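PDB 2OBP: putative DNA-binding protein, which probably binds DNA through a winged helix-turn-helix domain, although its specific target and cellular role are not established. Local coordinates for residues 16-21 with 58-63; 22-27 with 35-40. All coordinates share one frame; numbering follows the deposited sequence. Where two conformers were deposited one is given.

Contact 1 of 2, residues 16-21 with 58-63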
# COMPACT_ATOMS: atom_id res chain seq x y z
N PRO A 16 -9.15 2.85 -10.04
CA PRO A 16 -8.22 3.91 -9.69
C PRO A 16 -7.74 3.81 -8.23
O PRO A 16 -6.66 4.30 -7.89
CB PRO A 16 -9.02 5.18 -9.96
CG PRO A 16 -10.46 4.76 -9.78
CD PRO A 16 -10.51 3.37 -10.31
N ALA A 17 -8.56 3.22 -7.37
CA ALA A 17 -8.17 3.05 -5.98
C ALA A 17 -7.01 2.08 -5.81
O ALA A 17 -6.12 2.30 -4.96
CB ALA A 17 -9.37 2.64 -5.10
N ILE A 18 -6.99 1.00 -6.60
CA ILE A 18 -5.87 0.08 -6.51
C ILE A 18 -4.57 0.76 -7.05
O ILE A 18 -3.49 0.66 -6.46
CB ILE A 18 -6.14 -1.27 -7.21
CG1 ILE A 18 -7.32 -2.02 -6.53
CG2 ILE A 18 -4.85 -2.10 -7.16
CD1 ILE A 18 -7.88 -3.22 -7.29
N VAL A 19 -4.69 1.44 -8.18
CA VAL A 19 -3.58 2.18 -8.74
C VAL A 19 -3.04 3.21 -7.75
O VAL A 19 -1.84 3.31 -7.56
CB VAL A 19 -3.98 2.89 -10.07
CG1 VAL A 19 -2.83 3.81 -10.53
CG2 VAL A 19 -4.35 1.85 -11.13
N GLU A 20 -3.92 3.97 -7.10
CA GLU A 20 -3.49 5.04 -6.22
C GLU A 20 -2.73 4.50 -4.99
O GLU A 20 -1.70 5.05 -4.59
CB GLU A 20 -4.64 5.91 -5.78
CG GLU A 20 -4.18 7.25 -5.21
CD GLU A 20 -3.48 8.15 -6.22
OE1 GLU A 20 -3.63 7.94 -7.45
OE2 GLU A 20 -2.77 9.07 -5.78
N VAL A 21 -3.24 3.41 -4.42
CA VAL A 21 -2.56 2.79 -3.32
C VAL A 21 -1.19 2.25 -3.75
O VAL A 21 -0.22 2.37 -2.99
CB VAL A 21 -3.44 1.68 -2.66
CG1 VAL A 21 -2.64 0.89 -1.60
CG2 VAL A 21 -4.67 2.34 -2.04
N THR A 58 -6.33 -5.59 1.40
CA THR A 58 -6.63 -7.01 1.46
C THR A 58 -6.36 -7.66 0.11
O THR A 58 -5.81 -8.75 0.01
CB THR A 58 -8.07 -7.28 1.93
OG1 THR A 58 -8.17 -6.85 3.32
CG2 THR A 58 -8.41 -8.77 1.80
N GLN A 59 -6.78 -6.99 -0.96
CA GLN A 59 -6.57 -7.52 -2.30
C GLN A 59 -5.10 -7.54 -2.70
O GLN A 59 -4.64 -8.49 -3.33
CB GLN A 59 -7.38 -6.69 -3.31
CG GLN A 59 -8.90 -6.90 -3.16
CD GLN A 59 -9.74 -5.95 -4.00
OE1 GLN A 59 -9.27 -4.86 -4.37
NE2 GLN A 59 -10.99 -6.36 -4.34
N LEU A 60 -4.36 -6.48 -2.37
CA LEU A 60 -2.91 -6.48 -2.67
C LEU A 60 -2.13 -7.49 -1.84
O LEU A 60 -1.12 -8.05 -2.32
CB LEU A 60 -2.31 -5.07 -2.50
CG LEU A 60 -2.84 -4.04 -3.50
CD1 LEU A 60 -2.27 -2.65 -3.15
CD2 LEU A 60 -2.51 -4.48 -4.96
N GLN A 61 -2.56 -7.70 -0.58
CA GLN A 61 -1.95 -8.71 0.29
C GLN A 61 -2.21 -10.11 -0.28
O GLN A 61 -1.32 -10.95 -0.38
CB GLN A 61 -2.52 -8.54 1.72
CG GLN A 61 -1.74 -9.20 2.84
CD GLN A 61 -2.51 -9.23 4.14
OE1 GLN A 61 -3.73 -9.27 4.14
NE2 GLN A 61 -1.80 -9.20 5.26
N ALA A 62 -3.45 -10.36 -0.70
CA ALA A 62 -3.80 -11.62 -1.35
C ALA A 62 -2.96 -11.91 -2.57
O ALA A 62 -2.52 -13.07 -2.81
CB ALA A 62 -5.27 -11.57 -1.73
N ALA A 63 -2.65 -10.86 -3.30
CA ALA A 63 -1.87 -10.97 -4.52
C ALA A 63 -0.35 -11.09 -4.29
O ALA A 63 0.40 -11.29 -5.23
CB ALA A 63 -2.13 -9.72 -5.44
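The carboxamide of Gln59 is the one flat group in this contact, and Ile18 meets its oxygen. CD1 of Ile18 lies 3.6 Å from OE1 of Gln59. The methyl stands well out of the amide plane, in front of the oxygen rather than squarely over a face. Ile18 CG1 is on the same side of the plane, 4.1 Å from Gln59 OE1. The two side chains cross at about a right angle. This touch is van der Waals contact. The hydrogen bond to OE1 comes from Arg55 NH1, one turn earlier on the same helix, and it restrains the amide. Ile18 also packs on Arg55, so the aliphatic chain borders a polar pair at the margin of the interface.

The segments belong to helices 16-28 and 50-62, the first and third helices of a winged helix-turn-helix domain. In this family the third helix is usually the one that reads DNA; that role is only inferred here. The axes of the two short helical segments pass 11.4 Å apart, their directions 69° from parallel. At this spacing the side chains bridge the gap, and the backbones stay apart. Ile18 and Leu60 have the nearest CA atoms, 8.2 Å from each other.

The apolar part is carried by the forked end of Leu60. Its CD2 meets Ile18 CG2 at 4.0 Å. Its CD1 meets Val21 CG1 at 3.9 Å. In Ile18, CG2 is anti to the backbone N, with CG1 beside that N (chi1 -63°); the two branches therefore serve different partners, Leu60 and Gln59. Val21 is buried and continues onto Leu53 and Val56 of helix 50-62. Leu60 is buried too, and its side chain also rests on Ala66, where strand 66-70 begins.

Contact 2 of 2, residues 22-27 with 35-40; sequences LLVLRE and TPWSLP
Val24 and Trp37 make the apolar part of this contact. CG1 of Val24 reaches the six-membered ring of the indole, 3.5 Å from CZ3 and 3.9 Å from CE3 of Trp37. The methyl comes in at the rim of the ring, raised to one side of its plane. It is placed there by a first torsion that sets CG1 anti to the backbone N (chi1 167°). The Val24 side chain and the indole cross at about a right angle.

The polar approaches are looser. The carbonyl oxygen of Val24 lies over the same face of the indole as CG1, with O 4.2 Å from CZ3 of Trp37 and off the ring centre. Glu27 comes to the ring edge, close to its plane, and its OE2 is 4.1 Å from Trp37 CH2. The carboxylate is turned 80° from the ring plane. An acidic oxygen beside the electropositive C-H rim is probably mildly favourable, but the distance is long. Glu27 gets there with an extended chain. The ring also has a cation-pi partner, Lys41.

Trp37 pairs through its backbone with Ala78 of strand 76-80, the second strand of the wing hairpin, and Leu39 with Gly76. Ser38 takes the N-cap position of helix 39-46. The indole meets helix 16-28 through Val24 and Glu27, and helix 39-46 through Ile42 and Arg45.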
# COMPACT_ATOMS: atom_id res chain seq x y z
N LEU A 22 -1.08 1.61 -4.93
CA LEU A 22 0.23 1.18 -5.42
C LEU A 22 1.21 2.34 -5.57
O LEU A 22 2.37 2.22 -5.18
CB LEU A 22 0.08 0.45 -6.78
CG LEU A 22 -0.45 -0.98 -6.70
CD1 LEU A 22 -0.73 -1.47 -8.15
CD2 LEU A 22 0.57 -1.89 -6.08
N LEU A 23 0.73 3.45 -6.11
CA LEU A 23 1.56 4.65 -6.24
C LEU A 23 2.02 5.21 -4.90
O LEU A 23 3.19 5.58 -4.75
CB LEU A 23 0.81 5.72 -7.02
CG LEU A 23 0.76 5.53 -8.52
CD1 LEU A 23 -0.24 6.54 -9.05
CD2 LEU A 23 2.16 5.76 -9.10
N VAL A 24 1.11 5.28 -3.93
CA VAL A 24 1.47 5.79 -2.61
C VAL A 24 2.49 4.86 -1.92
O VAL A 24 3.47 5.33 -1.34
CB VAL A 24 0.21 5.98 -1.74
CG1 VAL A 24 0.56 6.20 -0.30
CG2 VAL A 24 -0.62 7.13 -2.29
N LEU A 25 2.26 3.55 -2.00
CA LEU A 25 3.17 2.59 -1.37
C LEU A 25 4.55 2.59 -2.04
O LEU A 25 5.57 2.45 -1.38
CB LEU A 25 2.58 1.17 -1.34
CG LEU A 25 1.36 1.01 -0.40
CD1 LEU A 25 0.82 -0.42 -0.49
CD2 LEU A 25 1.67 1.45 1.05
N ARG A 26 4.60 2.77 -3.35
CA ARG A 26 5.87 2.91 -4.01
C ARG A 26 6.66 4.13 -3.49
O ARG A 26 7.86 4.01 -3.22
CB ARG A 26 5.67 2.99 -5.52
CG ARG A 26 6.90 3.53 -6.27
CD ARG A 26 6.76 3.32 -7.73
NE ARG A 26 7.77 3.99 -8.57
CZ ARG A 26 9.09 3.77 -8.51
NH1 ARG A 26 9.64 2.90 -7.66
NH2 ARG A 26 9.89 4.43 -9.34
N GLU A 27 6.00 5.28 -3.41
CA GLU A 27 6.58 6.49 -2.83
C GLU A 27 7.11 6.25 -1.42
O GLU A 27 8.23 6.64 -1.09
CB GLU A 27 5.54 7.62 -2.80
CG GLU A 27 6.13 8.98 -2.39
CD GLU A 27 5.09 10.05 -2.14
OE1 GLU A 27 3.99 9.99 -2.73
OE2 GLU A 27 5.39 10.97 -1.34
N THR A 35 10.60 3.55 7.67
CA THR A 35 9.50 2.92 8.39
C THR A 35 8.25 2.85 7.52
O THR A 35 7.89 3.85 6.90
CB THR A 35 9.20 3.74 9.63
OG1 THR A 35 10.37 3.77 10.44
CG2 THR A 35 8.01 3.17 10.41
N PRO A 36 7.59 1.67 7.45
CA PRO A 36 6.38 1.62 6.61
C PRO A 36 5.33 2.58 7.12
O PRO A 36 5.19 2.73 8.32
CB PRO A 36 5.85 0.21 6.78
CG PRO A 36 6.99 -0.59 7.29
CD PRO A 36 7.87 0.35 8.06
N TRP A 37 4.57 3.16 6.21
CA TRP A 37 3.58 4.14 6.62
C TRP A 37 2.40 3.50 7.31
O TRP A 37 1.97 2.41 7.00
CB TRP A 37 3.06 4.89 5.40
CG TRP A 37 4.08 5.79 4.72
CD1 TRP A 37 5.40 5.93 5.01
CD2 TRP A 37 3.80 6.70 3.67
NE1 TRP A 37 5.97 6.86 4.16
CE2 TRP A 37 5.00 7.34 3.33
CE3 TRP A 37 2.65 6.98 2.93
CZ2 TRP A 37 5.08 8.26 2.29
CZ3 TRP A 37 2.72 7.90 1.93
CH2 TRP A 37 3.93 8.53 1.61
N SER A 38 1.86 4.23 8.28
CA SER A 38 0.66 3.80 8.95
C SER A 38 -0.56 3.87 8.05
O SER A 38 -0.62 4.64 7.09
CB SER A 38 0.42 4.66 10.18
OG SER A 38 -0.04 5.99 9.93
N LEU A 39 -1.57 3.05 8.37
CA LEU A 39 -2.76 3.00 7.49
C LEU A 39 -3.40 4.37 7.28
O LEU A 39 -3.71 4.74 6.15
CB LEU A 39 -3.77 1.95 7.95
CG LEU A 39 -3.20 0.56 8.14
CD1 LEU A 39 -4.33 -0.41 8.59
CD2 LEU A 39 -2.47 0.03 6.91
N PRO A 40 -3.59 5.17 8.35
CA PRO A 40 -4.23 6.47 8.09
C PRO A 40 -3.43 7.41 7.17
O PRO A 40 -4.02 8.25 6.47
CB PRO A 40 -4.33 7.08 9.49
CG PRO A 40 -4.41 5.85 10.35
CD PRO A 40 -3.42 4.94 9.79

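Overall arrangement
From the N terminus, helix 16-28 supplies the first segment of both contacts. Its opening turns serve contact 1 and its later turns serve contact 2. The chain then runs through a loop to residues 35-40, where contact 2 closes the shorter loop. Helices 39-46 and 50-62 follow, and contact 1 closes the longer loop at 58-63. Contact 2 is therefore nested inside contact 1. Their centres lie about 12 Å apart, and they meet where Leu60 CD1 packs on Leu22 CD2 at 4.1 Å. Together they tie the first helix to the third and to the entry of the second, next to the strands of the wing.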